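Local coordinates for protein probable FAD-dependent oxidoreductase PA4991 (PDB 5EZ7) that binds one FAD per subunit and probably works as an oxidoreductase of the DAO family, although its physiological substrate is unknown, at residues L41-G55 with E152-A165. Sequence-based numbering, arbitrary orientation.
Sequences LGGGQSVKSQGIIHG and EIVFDVPDLIRRLA. With FAD (flavin-adenine dinucleotide), chain B.
V157, at the start of helix 157-168, points into the FAD-binding loop 41-55. This is the FAD-binding part of a DAO-family oxidoreductase, where a loop after a Rossmann-type strand follows the cofactor from pyrophosphate to flavin. With CG1 anti to the backbone N (chi1 179°), V157 lays CG1 3.3 Å from S46 O. The branched valine suits the place because one methyl can pack on this carbonyl while the other, CG2, lies against G51 CA and S49 OG. S46 O takes its bonds from S49, whose hydroxyl reaches it at 2.7 Å. On its other side S46 serves the cofactor: its OG donates to FAD O1A and accepts from FAD O4'.

G51 sits at positive phi, a conformation glycine adopts easily, and with no side chain it lets the backbone of strand 153-155 come close. Its carbonyl accepts from F155 N, and the straight bond from I53 N to I153 O (2.8 Å) continues the short antiparallel pairing. Between them I52 turns its side chain to the same sheet face as V154, while its backbone N and O grip FAD O4 and N3. Further along the helix, I161 directs CG2 to L41 O and CD1 to G42 CA; A165, small enough to lie close, meets L41 CD1.

At the far end E152 suits its place by length: its extended chain (chi2 -174°) lays CB and CG along I53 O and still carries the carboxylate to H54, nearly perpendicular (89°) to the imidazole. The buried OE2 has no hydrogen-bonding partner, whereas G55 N approaches OE1 at 3.2 Å from above the carboxylate plane.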
ATOM      1  N   LEU A  41      10.274  -3.863  -5.064  1.00 26.04           N
ATOM      2  CA  LEU A  41       9.023  -3.186  -5.314  1.00 25.53           C
ATOM      3  C   LEU A  41       7.898  -3.771  -4.455  1.00 24.92           C
ATOM      4  O   LEU A  41       7.740  -4.983  -4.366  1.00 23.48           O
ATOM      5  CB  LEU A  41       8.606  -3.351  -6.763  1.00 25.99           C
ATOM      6  CG  LEU A  41       9.517  -2.913  -7.870  1.00 26.43           C
ATOM      7  CD1 LEU A  41       9.043  -3.536  -9.171  1.00 26.98           C
ATOM      8  CD2 LEU A  41       9.534  -1.414  -7.917  1.00 26.34           C
ATOM      9  N   GLY A  42       7.112  -2.884  -3.873  1.00 25.27           N
ATOM     10  CA  GLY A  42       6.092  -3.259  -2.891  1.00 26.54           C
ATOM     11  C   GLY A  42       6.624  -3.667  -1.511  1.00 27.49           C
ATOM     12  O   GLY A  42       5.834  -4.030  -0.646  1.00 29.80           O
ATOM     13  N   GLY A  43       7.930  -3.587  -1.286  1.00 27.95           N
ATOM     14  CA  GLY A  43       8.575  -4.252  -0.145  1.00 29.12           C
ATOM     15  C   GLY A  43       8.627  -3.484   1.190  1.00 28.72           C
ATOM     16  O   GLY A  43       9.174  -3.985   2.187  1.00 28.83           O
ATOM     17  N   GLY A  44       8.090  -2.274   1.231  1.00 27.30           N
ATOM     18  CA  GLY A  44       7.946  -1.568   2.513  1.00 26.38           C
ATOM     19  C   GLY A  44       6.572  -1.964   3.024  1.00 26.16           C
ATOM     20  O   GLY A  44       6.268  -3.148   3.195  1.00 27.80           O
ATOM     21  N   GLN A  45       5.708  -0.982   3.175  1.00 24.65           N
ATOM     22  CA  GLN A  45       4.381  -1.190   3.712  1.00 23.80           C
ATOM     23  C   GLN A  45       3.407  -1.905   2.796  1.00 24.91           C
ATOM     24  O   GLN A  45       2.532  -2.617   3.274  1.00 24.67           O
ATOM     25  CB  GLN A  45       3.771   0.151   4.048  1.00 22.55           C
ATOM     26  CG  GLN A  45       4.544   0.962   5.074  1.00 22.27           C
ATOM     27  CD  GLN A  45       4.102   2.425   5.055  1.00 22.34           C
ATOM     28  OE1 GLN A  45       3.130   2.818   5.701  1.00 21.31           O
ATOM     29  NE2 GLN A  45       4.802   3.225   4.269  1.00 22.58           N
ATOM     30  N   SER A  46       3.519  -1.681   1.486  1.00 25.53           N
ATOM     31  CA  SER A  46       2.481  -2.119   0.535  1.00 25.84           C
ATOM     32  C   SER A  46       2.132  -3.604   0.498  1.00 26.18           C
ATOM     33  O   SER A  46       0.966  -3.962   0.594  1.00 26.94           O
ATOM     34  CB  SER A  46       2.836  -1.686  -0.875  1.00 24.53           C
ATOM     35  OG  SER A  46       2.814  -0.293  -0.893  1.00 24.62           O
ATOM     36  N   VAL A  47       3.127  -4.448   0.328  1.00 27.19           N
ATOM     37  CA  VAL A  47       2.892  -5.899   0.271  1.00 29.24           C
ATOM     38  C   VAL A  47       2.568  -6.427   1.654  1.00 28.20           C
ATOM     39  O   VAL A  47       2.095  -7.534   1.748  1.00 27.57           O
ATOM     40  CB  VAL A  47       4.094  -6.635  -0.371  1.00 31.73           C
ATOM     41  CG1 VAL A  47       3.958  -8.125  -0.384  1.00 33.36           C
ATOM     42  CG2 VAL A  47       4.128  -6.297  -1.834  1.00 35.35           C
ATOM     43  N   LYS A  48       2.859  -5.641   2.705  1.00 27.21           N
ATOM     44  CA  LYS A  48       2.462  -5.974   4.063  1.00 27.52           C
ATOM     45  C   LYS A  48       1.085  -5.454   4.456  1.00 26.57           C
ATOM     46  O   LYS A  48       0.632  -5.713   5.571  1.00 26.62           O
ATOM     47  CB  LYS A  48       3.497  -5.467   5.069  1.00 28.21           C
ATOM     48  CG  LYS A  48       4.878  -6.057   4.858  1.00 29.51           C
ATOM     49  CD  LYS A  48       5.800  -5.477   5.911  1.00 31.99           C
ATOM     50  CE  LYS A  48       7.208  -6.077   5.871  1.00 32.89           C
ATOM     51  NZ  LYS A  48       8.010  -5.326   4.878  1.00 32.68           N
ATOM     52  N   SER A  49       0.402  -4.739   3.569  1.00 25.00           N
ATOM     53  CA  SER A  49      -0.930  -4.287   3.895  1.00 25.19           C
ATOM     54  C   SER A  49      -1.920  -5.448   3.876  1.00 24.79           C
ATOM     55  O   SER A  49      -1.591  -6.575   3.454  1.00 25.17           O
ATOM     56  CB  SER A  49      -1.414  -3.174   2.946  1.00 25.94           C
ATOM     57  OG  SER A  49      -1.516  -3.582   1.591  1.00 25.45           O
ATOM     58  N   GLN A  50      -3.127  -5.161   4.320  1.00 24.63           N
ATOM     59  CA  GLN A  50      -4.216  -6.135   4.253  1.00 25.77           C
ATOM     60  C   GLN A  50      -4.965  -6.015   2.927  1.00 26.51           C
ATOM     61  O   GLN A  50      -5.819  -6.832   2.637  1.00 28.26           O
ATOM     62  CB  GLN A  50      -5.146  -5.999   5.457  1.00 25.58           C
ATOM     63  CG  GLN A  50      -4.469  -6.372   6.775  1.00 25.60           C
ATOM     64  CD  GLN A  50      -5.467  -6.760   7.890  1.00 25.83           C
ATOM     65  OE1 GLN A  50      -5.810  -5.948   8.735  1.00 25.12           O
ATOM     66  NE2 GLN A  50      -5.933  -7.998   7.863  1.00 25.64           N
ATOM     67  N   GLY A  51      -4.642  -5.007   2.112  1.00 26.35           N
ATOM     68  CA  GLY A  51      -5.142  -4.929   0.731  1.00 25.90           C
ATOM     69  C   GLY A  51      -6.559  -4.430   0.640  1.00 26.66           C
ATOM     70  O   GLY A  51      -7.185  -4.512  -0.421  1.00 26.13           O
ATOM     71  N   ILE A  52      -7.084  -3.890   1.746  1.00 27.20           N
ATOM     72  CA  ILE A  52      -8.492  -3.532   1.793  1.00 27.92           C
ATOM     73  C   ILE A  52      -8.625  -2.165   1.185  1.00 29.25           C
ATOM     74  O   ILE A  52      -7.930  -1.237   1.607  1.00 29.06           O
ATOM     75  CB  ILE A  52      -9.014  -3.455   3.239  1.00 27.70           C
ATOM     76  CG1 ILE A  52      -8.967  -4.836   3.897  1.00 27.01           C
ATOM     77  CG2 ILE A  52     -10.430  -2.880   3.260  1.00 28.91           C
ATOM     78  CD1 ILE A  52      -8.915  -4.799   5.413  1.00 26.78           C
ATOM     79  N   ILE A  53      -9.540  -2.019   0.242  1.00 31.29           N
ATOM     80  CA  ILE A  53      -9.882  -0.694  -0.283  1.00 32.91           C
ATOM     81  C   ILE A  53     -11.061  -0.077   0.434  1.00 35.26           C
ATOM     82  O   ILE A  53     -12.222  -0.336   0.120  1.00 36.65           O
ATOM     83  CB  ILE A  53     -10.037  -0.733  -1.790  1.00 33.33           C
ATOM     84  CG1 ILE A  53      -8.628  -0.954  -2.351  1.00 33.48           C
ATOM     85  CG2 ILE A  53     -10.477   0.606  -2.332  1.00 34.49           C
ATOM     86  CD1 ILE A  53      -8.667  -1.644  -3.644  1.00 34.44           C
ATOM     87  N   HIS A  54     -10.707   0.742   1.416  1.00 37.61           N
ATOM     88  CA  HIS A  54     -11.638   1.447   2.278  1.00 41.59           C
ATOM     89  C   HIS A  54     -12.449   2.457   1.477  1.00 44.36           C
ATOM     90  O   HIS A  54     -11.959   3.017   0.514  1.00 44.76           O
ATOM     91  CB  HIS A  54     -10.857   2.196   3.379  1.00 42.11           C
ATOM     92  CG  HIS A  54      -9.948   1.327   4.187  1.00 41.51           C
ATOM     93  ND1 HIS A  54     -10.412   0.404   5.099  1.00 42.73           N
ATOM     94  CD2 HIS A  54      -8.598   1.253   4.238  1.00 41.74           C
ATOM     95  CE1 HIS A  54      -9.393  -0.205   5.672  1.00 41.40           C
ATOM     96  NE2 HIS A  54      -8.280   0.285   5.161  1.00 41.28           N
ATOM     97  N   GLY A  55     -13.684   2.701   1.883  1.00 49.52           N
ATOM     98  CA  GLY A  55     -14.498   3.750   1.264  1.00 52.75           C
ATOM     99  C   GLY A  55     -15.426   4.432   2.233  1.00 57.08           C
ATOM    100  O   GLY A  55     -16.595   4.694   1.900  1.00 62.00           O
ATOM    101  N   GLU A 152     -16.461  -2.054  -0.287  1.00 46.32           N
ATOM    102  CA  GLU A 152     -15.021  -2.214  -0.181  1.00 45.06           C
ATOM    103  C   GLU A 152     -14.539  -3.542  -0.795  1.00 42.63           C
ATOM    104  O   GLU A 152     -15.262  -4.509  -0.816  1.00 43.26           O
ATOM    105  CB  GLU A 152     -14.597  -2.105   1.290  1.00 46.45           C
ATOM    106  CG  GLU A 152     -14.938  -0.773   1.976  1.00 48.65           C
ATOM    107  CD  GLU A 152     -14.358  -0.646   3.397  1.00 49.90           C
ATOM    108  OE1 GLU A 152     -14.530   0.457   4.011  1.00 51.40           O
ATOM    109  OE2 GLU A 152     -13.713  -1.619   3.889  1.00 47.22           O
ATOM    110  N   ILE A 153     -13.315  -3.551  -1.302  1.00 40.37           N
ATOM    111  CA  ILE A 153     -12.775  -4.640  -2.113  1.00 39.90           C
ATOM    112  C   ILE A 153     -11.507  -5.061  -1.442  1.00 36.74           C
ATOM    113  O   ILE A 153     -10.844  -4.207  -0.815  1.00 36.11           O
ATOM    114  CB  ILE A 153     -12.254  -4.168  -3.493  1.00 42.00           C
ATOM    115  CG1 ILE A 153     -13.178  -3.197  -4.193  1.00 45.77           C
ATOM    116  CG2 ILE A 153     -12.018  -5.343  -4.428  1.00 43.77           C
ATOM    117  CD1 ILE A 153     -12.445  -2.394  -5.262  1.00 45.56           C
ATOM    118  N   VAL A 154     -11.101  -6.317  -1.642  1.00 34.12           N
ATOM    119  CA  VAL A 154      -9.778  -6.773  -1.180  1.00 32.44           C
ATOM    120  C   VAL A 154      -8.928  -7.337  -2.299  1.00 32.03           C
ATOM    121  O   VAL A 154      -9.292  -8.332  -2.908  1.00 31.80           O
ATOM    122  CB  VAL A 154      -9.883  -7.838  -0.091  1.00 31.82           C
ATOM    123  CG1 VAL A 154      -8.497  -8.174   0.452  1.00 29.70           C
ATOM    124  CG2 VAL A 154     -10.827  -7.355   1.003  1.00 32.33           C
ATOM    125  N   PHE A 155      -7.768  -6.708  -2.496  1.00 32.10           N
ATOM    126  CA  PHE A 155      -6.876  -6.958  -3.622  1.00 33.53           C
ATOM    127  C   PHE A 155      -5.811  -7.925  -3.175  1.00 32.99           C
ATOM    128  O   PHE A 155      -5.402  -7.870  -2.049  1.00 31.60           O
ATOM    129  CB  PHE A 155      -6.187  -5.650  -4.103  1.00 33.69           C
ATOM    130  CG  PHE A 155      -6.884  -4.966  -5.246  1.00 35.09           C
ATOM    131  CD1 PHE A 155      -8.055  -4.271  -5.042  1.00 36.02           C
ATOM    132  CD2 PHE A 155      -6.373  -5.018  -6.538  1.00 35.55           C
ATOM    133  CE1 PHE A 155      -8.732  -3.641  -6.102  1.00 36.28           C
ATOM    134  CE2 PHE A 155      -7.050  -4.401  -7.599  1.00 36.61           C
ATOM    135  CZ  PHE A 155      -8.241  -3.727  -7.378  1.00 36.54           C
ATOM    136  N   ASP A 156      -5.376  -8.798  -4.070  1.00 35.21           N
ATOM    137  CA  ASP A 156      -4.116  -9.547  -3.918  1.00 36.94           C
ATOM    138  C   ASP A 156      -2.996  -8.561  -4.273  1.00 34.16           C
ATOM    139  O   ASP A 156      -2.746  -8.290  -5.460  1.00 34.10           O
ATOM    140  CB  ASP A 156      -4.079 -10.771  -4.873  1.00 41.29           C
ATOM    141  CG  ASP A 156      -2.745 -11.551  -4.817  1.00 45.23           C
ATOM    142  OD1 ASP A 156      -1.930 -11.255  -3.919  1.00 49.96           O
ATOM    143  OD2 ASP A 156      -2.513 -12.470  -5.654  1.00 47.84           O
ATOM    144  N   VAL A 157      -2.344  -8.023  -3.255  1.00 31.40           N
ATOM    145  CA  VAL A 157      -1.387  -6.927  -3.441  1.00 29.85           C
ATOM    146  C   VAL A 157      -0.149  -7.328  -4.245  1.00 29.45           C
ATOM    147  O   VAL A 157       0.228  -6.624  -5.165  1.00 29.65           O
ATOM    148  CB  VAL A 157      -0.995  -6.214  -2.126  1.00 28.74           C
ATOM    149  CG1 VAL A 157       0.011  -5.111  -2.396  1.00 27.95           C
ATOM    150  CG2 VAL A 157      -2.234  -5.590  -1.478  1.00 29.88           C
ATOM    151  N   PRO A 158       0.473  -8.461  -3.922  1.00 29.38           N
ATOM    152  CA  PRO A 158       1.574  -8.860  -4.802  1.00 29.10           C
ATOM    153  C   PRO A 158       1.213  -8.889  -6.317  1.00 29.77           C
ATOM    154  O   PRO A 158       2.016  -8.467  -7.153  1.00 30.06           O
ATOM    155  CB  PRO A 158       1.926 -10.259  -4.329  1.00 29.51           C
ATOM    156  CG  PRO A 158       1.259 -10.444  -2.997  1.00 30.07           C
ATOM    157  CD  PRO A 158       0.358  -9.293  -2.706  1.00 29.31           C
ATOM    158  N   ASP A 159       0.035  -9.395  -6.650  1.00 29.84           N
ATOM    159  CA  ASP A 159      -0.429  -9.396  -8.023  1.00 31.05           C
ATOM    160  C   ASP A 159      -0.763  -7.974  -8.568  1.00 30.28           C
ATOM    161  O   ASP A 159      -0.622  -7.712  -9.756  1.00 28.46           O
ATOM    162  CB  ASP A 159      -1.629 -10.298  -8.134  1.00 32.90           C
ATOM    163  CG  ASP A 159      -1.949 -10.639  -9.543  1.00 35.71           C
ATOM    164  OD1 ASP A 159      -1.041 -11.192 -10.225  1.00 35.70           O
ATOM    165  OD2 ASP A 159      -3.092 -10.310  -9.978  1.00 37.80           O
ATOM    166  N   LEU A 160      -1.189  -7.072  -7.678  1.00 29.62           N
ATOM    167  CA  LEU A 160      -1.400  -5.660  -8.029  1.00 29.35           C
ATOM    168  C   LEU A 160      -0.104  -4.968  -8.430  1.00 29.12           C
ATOM    169  O   LEU A 160      -0.027  -4.218  -9.439  1.00 27.66           O
ATOM    170  CB  LEU A 160      -2.030  -4.923  -6.866  1.00 28.78           C
ATOM    171  CG  LEU A 160      -2.115  -3.401  -6.989  1.00 29.31           C
ATOM    172  CD1 LEU A 160      -2.933  -2.934  -8.205  1.00 30.00           C
ATOM    173  CD2 LEU A 160      -2.685  -2.878  -5.692  1.00 29.11           C
ATOM    174  N   ILE A 161       0.906  -5.236  -7.612  1.00 28.16           N
ATOM    175  CA  ILE A 161       2.254  -4.707  -7.796  1.00 27.78           C
ATOM    176  C   ILE A 161       2.921  -5.201  -9.023  1.00 27.64           C
ATOM    177  O   ILE A 161       3.588  -4.410  -9.677  1.00 26.05           O
ATOM    178  CB  ILE A 161       3.106  -5.034  -6.552  1.00 27.27           C
ATOM    179  CG1 ILE A 161       2.752  -4.010  -5.503  1.00 27.70           C
ATOM    180  CG2 ILE A 161       4.601  -4.968  -6.802  1.00 27.20           C
ATOM    181  CD1 ILE A 161       2.737  -4.643  -4.179  1.00 30.64           C
ATOM    182  N   ARG A 162       2.745  -6.494  -9.303  1.00 28.74           N
ATOM    183  CA  ARG A 162       3.224  -7.119 -10.552  1.00 31.87           C
ATOM    184  C   ARG A 162       2.674  -6.362 -11.787  1.00 31.06           C
ATOM    185  O   ARG A 162       3.411  -5.994 -12.666  1.00 30.73           O
ATOM    186  CB  ARG A 162       2.869  -8.631 -10.614  1.00 34.95           C
ATOM    187  CG  ARG A 162       2.872  -9.197 -12.053  1.00 39.66           C
ATOM    188  CD  ARG A 162       1.931 -10.358 -12.320  1.00 43.77           C
ATOM    189  NE  ARG A 162       0.516 -10.058 -12.093  1.00 46.30           N
ATOM    190  CZ  ARG A 162      -0.343  -9.529 -12.975  1.00 48.15           C
ATOM    191  NH1 ARG A 162       0.042  -9.181 -14.227  1.00 48.65           N
ATOM    192  NH2 ARG A 162      -1.612  -9.330 -12.580  1.00 47.50           N
ATOM    193  N   ARG A 163       1.372  -6.120 -11.815  1.00 31.75           N
ATOM    194  CA  ARG A 163       0.727  -5.367 -12.907  1.00 32.94           C
ATOM    195  C   ARG A 163       1.184  -3.913 -13.036  1.00 31.16           C
ATOM    196  O   ARG A 163       1.445  -3.426 -14.131  1.00 30.95           O
ATOM    197  CB  ARG A 163      -0.792  -5.390 -12.729  1.00 34.28           C
ATOM    198  CG  ARG A 163      -1.596  -4.792 -13.887  1.00 37.93           C
ATOM    199  CD  ARG A 163      -1.152  -5.292 -15.263  1.00 40.23           C
ATOM    200  NE  ARG A 163      -1.915  -4.634 -16.314  1.00 44.00           N
ATOM    201  CZ  ARG A 163      -1.629  -4.662 -17.626  1.00 46.79           C
ATOM    202  NH1 ARG A 163      -0.559  -5.314 -18.091  1.00 47.92           N
ATOM    203  NH2 ARG A 163      -2.425  -4.022 -18.485  1.00 47.70           N
ATOM    204  N   LEU A 164       1.306  -3.219 -11.914  1.00 30.19           N
ATOM    205  CA  LEU A 164       1.820  -1.860 -11.956  1.00 29.87           C
ATOM    206  C   LEU A 164       3.261  -1.830 -12.417  1.00 30.01           C
ATOM    207  O   LEU A 164       3.670  -0.861 -13.045  1.00 30.69           O
ATOM    208  CB  LEU A 164       1.695  -1.156 -10.625  1.00 29.25           C
ATOM    209  CG  LEU A 164       0.281  -0.927 -10.111  1.00 30.68           C
ATOM    210  CD1 LEU A 164       0.310  -0.505  -8.662  1.00 31.30           C
ATOM    211  CD2 LEU A 164      -0.448   0.150 -10.874  1.00 32.61           C
ATOM    212  N   ALA A 165       4.022  -2.881 -12.135  1.00 29.97           N
ATOM    213  CA  ALA A 165       5.377  -2.970 -12.640  1.00 30.61           C
ATOM    214  C   ALA A 165       5.383  -3.236 -14.120  1.00 32.05           C
ATOM    215  O   ALA A 165       6.219  -2.703 -14.805  1.00 32.30           O
ATOM    216  CB  ALA A 165       6.152  -4.042 -11.913  1.00 31.97           C
TER
HETATM  217  PA  FAD B 401       5.823   1.853   0.773  1.00 21.83           P
HETATM  218  O1A FAD B 401       4.961   0.708   0.351  1.00 22.23           O
HETATM  219  O2A FAD B 401       6.529   1.831   2.100  1.00 22.92           O
HETATM  220  O5B FAD B 401       6.876   2.075  -0.392  1.00 22.00           O
HETATM  221  C5B FAD B 401       8.004   2.915  -0.247  1.00 21.75           C
HETATM  222  C4B FAD B 401       9.054   2.363  -1.188  1.00 22.00           C
HETATM  223  O4B FAD B 401      10.163   3.275  -1.247  1.00 22.11           O
HETATM  224  C3B FAD B 401       9.570   0.999  -0.717  1.00 21.47           C
HETATM  225  O3B FAD B 401       9.419   0.014  -1.741  1.00 20.71           O
HETATM  226  C2B FAD B 401      11.024   1.273  -0.384  1.00 21.75           C
HETATM  227  O2B FAD B 401      11.910   0.183  -0.627  1.00 21.59           O
HETATM  228  C1B FAD B 401      11.342   2.496  -1.250  1.00 22.29           C
HETATM  229  N9A FAD B 401      12.438   3.315  -0.719  1.00 23.63           N
HETATM  230  C8A FAD B 401      12.621   3.674   0.563  1.00 23.09           C
HETATM  231  N7A FAD B 401      13.735   4.419   0.676  1.00 22.98           N
HETATM  232  C5A FAD B 401      14.269   4.551  -0.543  1.00 22.53           C
HETATM  233  C6A FAD B 401      15.457   5.214  -1.098  1.00 22.02           C
HETATM  234  N6A FAD B 401      16.263   5.898  -0.272  1.00 21.48           N
HETATM  235  N1A FAD B 401      15.681   5.130  -2.420  1.00 21.89           N
HETATM  236  C2A FAD B 401      14.853   4.442  -3.227  1.00 23.02           C
HETATM  237  N3A FAD B 401      13.748   3.804  -2.787  1.00 23.01           N
HETATM  238  C4A FAD B 401      13.419   3.823  -1.472  1.00 23.21           C
HETATM  239  N1  FAD B 401      -4.059   0.679   3.585  1.00 25.77           N
HETATM  240  C2  FAD B 401      -5.265   0.362   3.066  1.00 27.75           C
HETATM  241  O2  FAD B 401      -5.827   1.178   2.297  1.00 27.67           O
HETATM  242  N3  FAD B 401      -5.884  -0.798   3.343  1.00 28.72           N
HETATM  243  C4  FAD B 401      -5.355  -1.712   4.152  1.00 27.76           C
HETATM  244  O4  FAD B 401      -5.943  -2.787   4.386  1.00 30.67           O
HETATM  245  C4X FAD B 401      -4.045  -1.441   4.755  1.00 26.84           C
HETATM  246  N5  FAD B 401      -3.461  -2.327   5.584  1.00 25.45           N
HETATM  247  C5X FAD B 401      -2.254  -2.072   6.120  1.00 25.90           C
HETATM  248  C6  FAD B 401      -1.680  -3.020   6.957  1.00 26.70           C
HETATM  249  C7  FAD B 401      -0.441  -2.801   7.526  1.00 27.46           C
HETATM  250  C7M FAD B 401       0.166  -3.847   8.411  1.00 28.68           C
HETATM  251  C8  FAD B 401       0.293  -1.548   7.217  1.00 27.98           C
HETATM  252  C8M FAD B 401       1.660  -1.253   7.797  1.00 29.21           C
HETATM  253  C9  FAD B 401      -0.287  -0.601   6.392  1.00 26.84           C
HETATM  254  C9A FAD B 401      -1.542  -0.803   5.821  1.00 26.41           C
HETATM  255  N10 FAD B 401      -2.161   0.147   4.961  1.00 25.88           N
HETATM  256  C10 FAD B 401      -3.408  -0.155   4.403  1.00 25.92           C
HETATM  257  C1' FAD B 401      -1.511   1.397   4.603  1.00 25.48           C
HETATM  258  C2' FAD B 401      -0.662   1.148   3.368  1.00 24.66           C
HETATM  259  O2' FAD B 401       0.076  -0.077   3.474  1.00 25.37           O
HETATM  260  C3' FAD B 401       0.276   2.318   3.109  1.00 24.13           C
HETATM  261  O3' FAD B 401      -0.464   3.546   3.268  1.00 24.08           O
HETATM  262  C4' FAD B 401       0.853   2.252   1.697  1.00 22.82           C
HETATM  263  O4' FAD B 401       1.160   0.912   1.313  1.00 23.27           O
HETATM  264  C5' FAD B 401       2.122   3.075   1.578  1.00 22.30           C
HETATM  265  O5' FAD B 401       2.530   3.107   0.204  1.00 20.74           O
HETATM  266  P   FAD B 401       3.909   3.820  -0.173  1.00 20.30           P
HETATM  267  O1P FAD B 401       4.257   3.455  -1.593  1.00 21.17           O
HETATM  268  O2P FAD B 401       3.762   5.246   0.219  1.00 20.45           O
HETATM  269  O3P FAD B 401       4.939   3.193   0.885  1.00 20.67           O
HETATM  270  O   HOH W   1      -4.329  -8.354   0.321  1.00 36.52           O